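Local coordinates for protein peroxinectin A (Dictyostelium discoideum, PDB 6ERC) that acts as a secreted heme peroxidase that uses hydrogen peroxide to oxidise phenolic donors, iodide and thiocyanate, at residues A[502-505]-A[506-510]; A[45-48]-A[49-52]; A[343-346]-A[347-351]. All blocks are in the same frame, centred on the assembly; numbering follows the deposited sequence.

Contact 1 (A[502-505]-A[506-510])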
loop_
_atom_site.group_PDB
_atom_site.type_symbol
_atom_site.label_atom_id
_atom_site.label_comp_id
_atom_site.label_asym_id
_atom_site.label_seq_id
_atom_site.Cartn_x
_atom_site.Cartn_y
_atom_site.Cartn_z
ATOM N N GLY A 502 -13.744 -0.852 23.920
ATOM C CA GLY A 502 -15.034 -1.491 23.739
ATOM C C GLY A 502 -14.900 -2.851 23.087
ATOM O O GLY A 502 -13.813 -3.429 22.984
ATOM N N TYR A 503 -16.035 -3.370 22.628
ATOM C CA TYR A 503 -16.037 -4.693 22.018
ATOM C C TYR A 503 -15.230 -4.697 20.725
ATOM O O TYR A 503 -15.333 -3.786 19.898
ATOM C CB TYR A 503 -17.458 -5.170 21.730
ATOM C CG TYR A 503 -17.453 -6.468 20.958
ATOM C CD1 TYR A 503 -17.157 -7.669 21.589
ATOM C CD2 TYR A 503 -17.710 -6.491 19.594
ATOM C CE1 TYR A 503 -17.133 -8.858 20.889
ATOM C CE2 TYR A 503 -17.689 -7.677 18.884
ATOM C CZ TYR A 503 -17.398 -8.857 19.538
ATOM O OH TYR A 503 -17.376 -10.042 18.837
ATOM N N VAL A 504 -14.432 -5.748 20.550
ATOM C CA VAL A 504 -13.589 -5.922 19.374
ATOM C C VAL A 504 -13.699 -7.374 18.935
ATOM O O VAL A 504 -13.363 -8.284 19.703
ATOM C CB VAL A 504 -12.120 -5.560 19.658
ATOM C CG1 VAL A 504 -11.258 -5.800 18.427
ATOM C CG2 VAL A 504 -12.012 -4.115 20.113
ATOM N N GLN A 505 -14.162 -7.595 17.705
ATOM C CA GLN A 505 -14.287 -8.946 17.187
ATOM C C GLN A 505 -12.905 -9.578 17.014
ATOM O O GLN A 505 -11.902 -8.874 16.876
ATOM C CB GLN A 505 -15.039 -8.942 15.854
ATOM C CG GLN A 505 -14.307 -8.285 14.688
ATOM C CD GLN A 505 -14.710 -6.843 14.472
ATOM O OE1 GLN A 505 -15.072 -6.132 15.409
ATOM N NE2 GLN A 505 -14.654 -6.402 13.220
ATOM N N PRO A 506 -12.827 -10.913 17.025
ATOM C CA PRO A 506 -11.511 -11.560 16.871
ATOM C C PRO A 506 -10.844 -11.264 15.538
ATOM O O PRO A 506 -9.630 -11.029 15.500
ATOM C CB PRO A 506 -11.833 -13.053 17.033
ATOM C CG PRO A 506 -13.302 -13.172 16.789
ATOM C CD PRO A 506 -13.901 -11.893 17.261
ATOM N N ASN A 507 -11.600 -11.275 14.443
ATOM C CA ASN A 507 -11.075 -10.955 13.117
ATOM C C ASN A 507 -11.608 -9.583 12.725
ATOM O O ASN A 507 -12.729 -9.464 12.221
ATOM C CB ASN A 507 -11.472 -12.013 12.095
ATOM C CG ASN A 507 -10.860 -11.760 10.733
ATOM O OD1 ASN A 507 -9.931 -10.962 10.593
ATOM N ND2 ASN A 507 -11.372 -12.445 9.720
ATOM N N VAL A 508 -10.796 -8.545 12.948
ATOM C CA VAL A 508 -11.225 -7.177 12.662
ATOM C C VAL A 508 -11.234 -6.860 11.176
ATOM O O VAL A 508 -11.497 -5.710 10.802
ATOM C CB VAL A 508 -10.332 -6.154 13.395
ATOM C CG1 VAL A 508 -10.459 -6.328 14.895
ATOM C CG2 VAL A 508 -8.879 -6.281 12.957
ATOM N N PHE A 509 -10.956 -7.839 10.316
ATOM C CA PHE A 509 -11.034 -7.645 8.877
ATOM C C PHE A 509 -12.379 -8.058 8.287
ATOM O O PHE A 509 -12.640 -7.755 7.118
ATOM C CB PHE A 509 -9.922 -8.436 8.172
ATOM C CG PHE A 509 -8.523 -7.979 8.504
ATOM C CD1 PHE A 509 -8.269 -6.689 8.946
ATOM C CD2 PHE A 509 -7.453 -8.849 8.357
ATOM C CE1 PHE A 509 -6.976 -6.283 9.238
ATOM C CE2 PHE A 509 -6.161 -8.447 8.649
ATOM C CZ PHE A 509 -5.923 -7.165 9.088
ATOM N N ARG A 510 -13.234 -8.734 9.053
ATOM C CA ARG A 510 -14.479 -9.278 8.534
ATOM C C ARG A 510 -15.681 -8.731 9.297
ATOM O O ARG A 510 -15.565 -8.253 10.428
ATOM C CB ARG A 510 -14.491 -10.810 8.607
ATOM C CG ARG A 510 -13.578 -11.486 7.604
ATOM C CD ARG A 510 -13.780 -12.993 7.597
ATOM N NE ARG A 510 -12.983 -13.641 6.560
ATOM C CZ ARG A 510 -13.303 -13.648 5.268
ATOM N NH1 ARG A 510 -12.518 -14.262 4.393
ATOM N NH2 ARG A 510 -14.403 -13.035 4.847
#
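Gln-505 and Val-508 carry this local contact, in the loop that follows helix 490-497 near the C-terminus. The tight part lies on the inner side. Val-504 CG1 meets Val-508 CG1 at 3.7 Å, and these two branches approach at a slant. Val-508 CG1 also rests against the backbone of Gln-505, 3.5 Å from Gln-505 O. Both valines are buried. Helix 490-497 covers them through Ala-491, and Ile-349 of helix 342-350 touches both.

The Gln-505 side chain folds back along the turn. Its CG lies between the backbone N and the carbonyl carbon (chi1 68°), which brings Gln-505 CG to 3.2 Å from Asn-507 O. The bend at chi2 (-96°) then carries the amide along Val-508 toward Arg-510 O, with Gln-505 NE2 3.6 Å from Val-508 CA. Gln-505 NE2 makes a weak, bent bond to Arg-510 O at 3.5 Å. Its stronger partner is Ile-349 O.

Residues Asn-507 to Arg-510 form a type I beta turn, with Arg-510 N bonded to Asn-507 O. Asn-507 adds an Asx turn. Its OD1 accepts from Phe-509 N at 3.3 Å, with the donor standing well above the carbonyl plane.

The solvent side is looser. Tyr-503 and Pro-506 are exposed, and Tyr-503 OH only grazes Pro-506 CD at 4.2 Å.

The chemistry is thus split. Apolar branches seat the inner face of the loop on its helices. The polar amide of Gln-505 reaches two backbone carbonyls, one weakly. The turn is closed by its own backbone and by Asn-507, so its shape does not rest on the weak glutamine bond alone.

Contact 2 (A[45-48]-A[49-52]); sequences NQPS and RAIS
Gln-46 and Ile-51 meet across the start of helix 48-56. The aliphatic stem of Gln-46 faces the helix. Its CB lies 4.0 Å from Ile-51 CD1, and Gln-46 OE1 comes equally near to Ala-50 CB. Ile-51 CG1 sits beside its own backbone N (chi1 -60°), close to Pro-47 O. The turn at chi2 (-65°) then sets Ile-51 CD1 against Gln-46 CB. Pro-47 lies alongside Ala-50, with Pro-47 CD 4.1 Å from Ala-50 CB.

Ser-48 and Arg-49 point away from this cluster. Ser-48 OG bonds to Gln-385 of helix 379-390. Arg-49 forms salt bridges with Asp-378 and Asp-101, and Ser-52 OG also bonds to Asp-378.

The backbone closes the first turn. Pro-47 O accepts a nearly straight bond from Ile-51 N (3.1 Å, 172°) and a weak one from Ala-50 N. Ser-48 O accepts from Ser-52 N at 2.8 Å.

This is a helix N-terminus with proline at the N-cap. Gln-46 and Ile-51 occupy the two positions that a hydrophobic staple would use, here filled by a glutamine stem and an isoleucine.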
loop_
_atom_site.group_PDB
_atom_site.type_symbol
_atom_site.label_atom_id
_atom_site.label_comp_id
_atom_site.label_asym_id
_atom_site.label_seq_id
_atom_site.Cartn_x
_atom_site.Cartn_y
_atom_site.Cartn_z
ATOM N N ASN A 45 -4.777 3.654 -26.878
ATOM C CA ASN A 45 -6.045 3.680 -26.163
ATOM C C ASN A 45 -6.384 5.108 -25.742
ATOM O O ASN A 45 -5.614 6.050 -25.947
ATOM C CB ASN A 45 -5.987 2.759 -24.945
ATOM C CG ASN A 45 -6.217 1.307 -25.297
ATOM O OD1 ASN A 45 -7.030 0.989 -26.159
ATOM N ND2 ASN A 45 -5.510 0.414 -24.619
ATOM N N GLN A 46 -7.555 5.268 -25.134
ATOM C CA GLN A 46 -7.976 6.583 -24.686
ATOM C C GLN A 46 -7.102 7.050 -23.522
ATOM O O GLN A 46 -6.529 6.230 -22.799
ATOM C CB GLN A 46 -9.440 6.558 -24.257
ATOM C CG GLN A 46 -10.384 6.052 -25.334
ATOM C CD GLN A 46 -11.814 6.487 -25.110
ATOM O OE1 GLN A 46 -12.113 7.680 -25.066
ATOM N NE2 GLN A 46 -12.710 5.519 -24.968
ATOM N N PRO A 47 -6.981 8.363 -23.319
ATOM C CA PRO A 47 -6.170 8.861 -22.202
ATOM C C PRO A 47 -6.691 8.369 -20.859
ATOM O O PRO A 47 -7.821 7.892 -20.732
ATOM C CB PRO A 47 -6.290 10.385 -22.320
ATOM C CG PRO A 47 -6.691 10.630 -23.732
ATOM C CD PRO A 47 -7.535 9.461 -24.127
ATOM N N SER A 48 -5.840 8.506 -19.838
ATOM C CA SER A 48 -6.159 7.971 -18.515
ATOM C C SER A 48 -7.441 8.586 -17.962
ATOM O O SER A 48 -8.333 7.870 -17.493
ATOM C CB SER A 48 -4.991 8.212 -17.558
ATOM O OG SER A 48 -3.802 7.614 -18.044
ATOM N N ARG A 49 -7.553 9.915 -18.010
ATOM C CA ARG A 49 -8.717 10.574 -17.427
ATOM C C ARG A 49 -10.004 10.180 -18.141
ATOM O O ARG A 49 -11.078 10.179 -17.528
ATOM C CB ARG A 49 -8.527 12.091 -17.458
ATOM C CG ARG A 49 -9.725 12.896 -16.960
ATOM C CD ARG A 49 -10.170 12.490 -15.562
ATOM N NE ARG A 49 -11.282 13.316 -15.099
ATOM C CZ ARG A 49 -12.003 13.074 -14.008
ATOM N NH1 ARG A 49 -11.744 12.020 -13.245
ATOM N NH2 ARG A 49 -12.994 13.892 -13.680
ATOM N N ALA A 50 -9.923 9.848 -19.430
ATOM C CA ALA A 50 -11.101 9.361 -20.138
ATOM C C ALA A 50 -11.503 7.983 -19.628
ATOM O O ALA A 50 -12.669 7.750 -19.289
ATOM C CB ALA A 50 -10.834 9.327 -21.643
ATOM N N ILE A 51 -10.545 7.056 -19.557
ATOM C CA ILE A 51 -10.831 5.736 -19.004
ATOM C C ILE A 51 -11.381 5.862 -17.590
ATOM O O ILE A 51 -12.242 5.076 -17.177
ATOM C CB ILE A 51 -9.569 4.851 -19.036
ATOM C CG1 ILE A 51 -9.059 4.667 -20.469
ATOM C CG2 ILE A 51 -9.848 3.500 -18.394
ATOM C CD1 ILE A 51 -9.995 3.894 -21.385
ATOM N N SER A 52 -10.894 6.842 -16.827
ATOM C CA SER A 52 -11.401 7.054 -15.475
ATOM C C SER A 52 -12.881 7.413 -15.500
ATOM O O SER A 52 -13.685 6.836 -14.759
ATOM C CB SER A 52 -10.592 8.151 -14.782
ATOM O OG SER A 52 -11.080 8.402 -13.477
#

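Contact 3 (A[343-346]-A[347-351])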
loop_
_atom_site.group_PDB
_atom_site.type_symbol
_atom_site.label_atom_id
_atom_site.label_comp_id
_atom_site.label_asym_id
_atom_site.label_seq_id
_atom_site.Cartn_x
_atom_site.Cartn_y
_atom_site.Cartn_z
ATOM N N PRO A 343 -11.565 6.443 18.809
ATOM C CA PRO A 343 -12.790 6.625 18.007
ATOM C C PRO A 343 -12.645 6.160 16.567
ATOM O O PRO A 343 -13.608 5.642 15.989
ATOM C CB PRO A 343 -13.041 8.138 18.097
ATOM C CG PRO A 343 -12.302 8.583 19.311
ATOM C CD PRO A 343 -11.096 7.709 19.394
ATOM N N LEU A 344 -11.468 6.339 15.967
ATOM C CA LEU A 344 -11.234 5.818 14.625
ATOM C C LEU A 344 -11.252 4.296 14.622
ATOM O O LEU A 344 -11.958 3.677 13.818
ATOM C CB LEU A 344 -9.902 6.334 14.086
ATOM C CG LEU A 344 -9.880 7.800 13.656
ATOM C CD1 LEU A 344 -8.447 8.281 13.526
ATOM C CD2 LEU A 344 -10.629 7.981 12.341
ATOM N N ILE A 345 -10.474 3.676 15.513
ATOM C CA ILE A 345 -10.387 2.219 15.543
ATOM C C ILE A 345 -11.778 1.610 15.614
ATOM O O ILE A 345 -12.087 0.643 14.910
ATOM C CB ILE A 345 -9.512 1.753 16.724
ATOM C CG1 ILE A 345 -8.097 2.339 16.637
ATOM C CG2 ILE A 345 -9.458 0.226 16.776
ATOM C CD1 ILE A 345 -7.296 1.891 15.434
ATOM N N ARG A 346 -12.641 2.160 16.470
ATOM C CA ARG A 346 -13.987 1.616 16.595
ATOM C C ARG A 346 -14.716 1.660 15.260
ATOM O O ARG A 346 -15.386 0.695 14.878
ATOM C CB ARG A 346 -14.773 2.382 17.660
ATOM C CG ARG A 346 -14.285 2.168 19.084
ATOM C CD ARG A 346 -15.255 2.763 20.099
ATOM N NE ARG A 346 -14.672 2.857 21.438
ATOM C CZ ARG A 346 -14.035 3.923 21.916
ATOM N NH1 ARG A 346 -13.886 5.014 21.177
ATOM N NH2 ARG A 346 -13.542 3.902 23.145
ATOM N N GLY A 347 -14.593 2.771 14.533
ATOM C CA GLY A 347 -15.242 2.867 13.236
ATOM C C GLY A 347 -14.639 1.928 12.208
ATOM O O GLY A 347 -15.361 1.314 11.418
ATOM N N LEU A 348 -13.311 1.797 12.208
ATOM C CA LEU A 348 -12.645 0.995 11.186
ATOM C C LEU A 348 -13.055 -0.471 11.264
ATOM O O LEU A 348 -13.184 -1.141 10.232
ATOM C CB LEU A 348 -11.129 1.127 11.323
ATOM C CG LEU A 348 -10.518 2.498 11.040
ATOM C CD1 LEU A 348 -9.030 2.465 11.350
ATOM C CD2 LEU A 348 -10.752 2.926 9.600
ATOM N N ILE A 349 -13.251 -0.994 12.476
ATOM C CA ILE A 349 -13.531 -2.418 12.637
ATOM C C ILE A 349 -15.012 -2.754 12.504
ATOM O O ILE A 349 -15.353 -3.930 12.314
ATOM C CB ILE A 349 -13.014 -2.942 13.992
ATOM C CG1 ILE A 349 -13.779 -2.309 15.162
ATOM C CG2 ILE A 349 -11.518 -2.682 14.119
ATOM C CD1 ILE A 349 -13.465 -2.930 16.514
ATOM N N ILE A 350 -15.900 -1.765 12.596
ATOM C CA ILE A 350 -17.336 -2.020 12.544
ATOM C C ILE A 350 -17.878 -1.689 11.158
ATOM O O ILE A 350 -18.829 -2.323 10.686
ATOM C CB ILE A 350 -18.078 -1.220 13.636
ATOM C CG1 ILE A 350 -19.484 -1.783 13.858
ATOM C CG2 ILE A 350 -18.165 0.266 13.282
ATOM C CD1 ILE A 350 -19.510 -3.091 14.620
ATOM N N ASN A 351 -17.280 -0.701 10.495
ATOM C CA ASN A 351 -17.830 -0.176 9.251
ATOM C C ASN A 351 -17.396 -1.028 8.062
ATOM O O ASN A 351 -16.209 -1.331 7.901
ATOM C CB ASN A 351 -17.385 1.274 9.057
ATOM C CG ASN A 351 -18.073 1.942 7.885
ATOM O OD1 ASN A 351 -19.190 1.579 7.513
ATOM N ND2 ASN A 351 -17.409 2.927 7.295
#
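Ile-345 packs against Leu-348 and Ile-349, its neighbours one turn on in alpha helix 342-350. Ile-345 CG2 lies 4.4 Å from Ile-349 CG2. Its other arm runs beside Leu-348, with Ile-345 CD1 4.5 Å from Leu-348 CD1. These are loose apolar contacts.

The side chains lie closer to backbone carbonyls. Leu-348 CG is 3.3 Å from Leu-344 O. Ile-349 CG1 lies between its backbone N and carbonyl carbon (chi1 66°), a position that brings it 3.4 Å from both Ile-345 O and Arg-346 O. Ile-349 also touches Val-508 in the C-terminal loop. With an alanine here, Ile-345 CG2 would probably lose the CG2 methyl it meets, and a gap is likely to open toward Val-508.

The helix backbone sets this spacing. Leu-348 N bonds to Leu-344 O at 2.8 Å. Ile-349 N bonds to Ile-345 O at 3.2 Å. The bonds from Gly-347 N to Pro-343 O and from Ile-350 N to Arg-346 O are weak. Asn-351 N bonds to Gly-347 O.

Further out, Leu-348 and Ile-345 press on Met-71 of helix 70-80, and Ile-345 also touches Leu-226 of helix 218-241. Arg-346 runs extended from CG to NE and ties the helix to the chain after helix 490-497: its NE bonds to Ile-501 O and its NH2 to Asn-500 O.

At the more open end, Ile-350 is exposed. Its CG2 lies 3.2 Å from Arg-346 O.

How the contacts relate
Contacts 1 and 3 are neighbours, with centres 10 Å apart. Gln-505 NE2 lies 2.7 Å from Ile-349 O, a probable hydrogen bond, and Val-508 CB packs on Ile-349 CG2 at 3.7 Å. Contact 2 stands apart: its centre is 40 Å from that of contact 1 and 35 Å from that of contact 3. All three lie away from the annotated sites. Contacts 2 and 3 still come fairly near the heme, with the side chain of Ser-48 about 10 Å and that of Leu-348 about 9 Å from it. Contacts 1 and 3 both touch helix 70-80, which runs directly into His-81, the predicted proton acceptor.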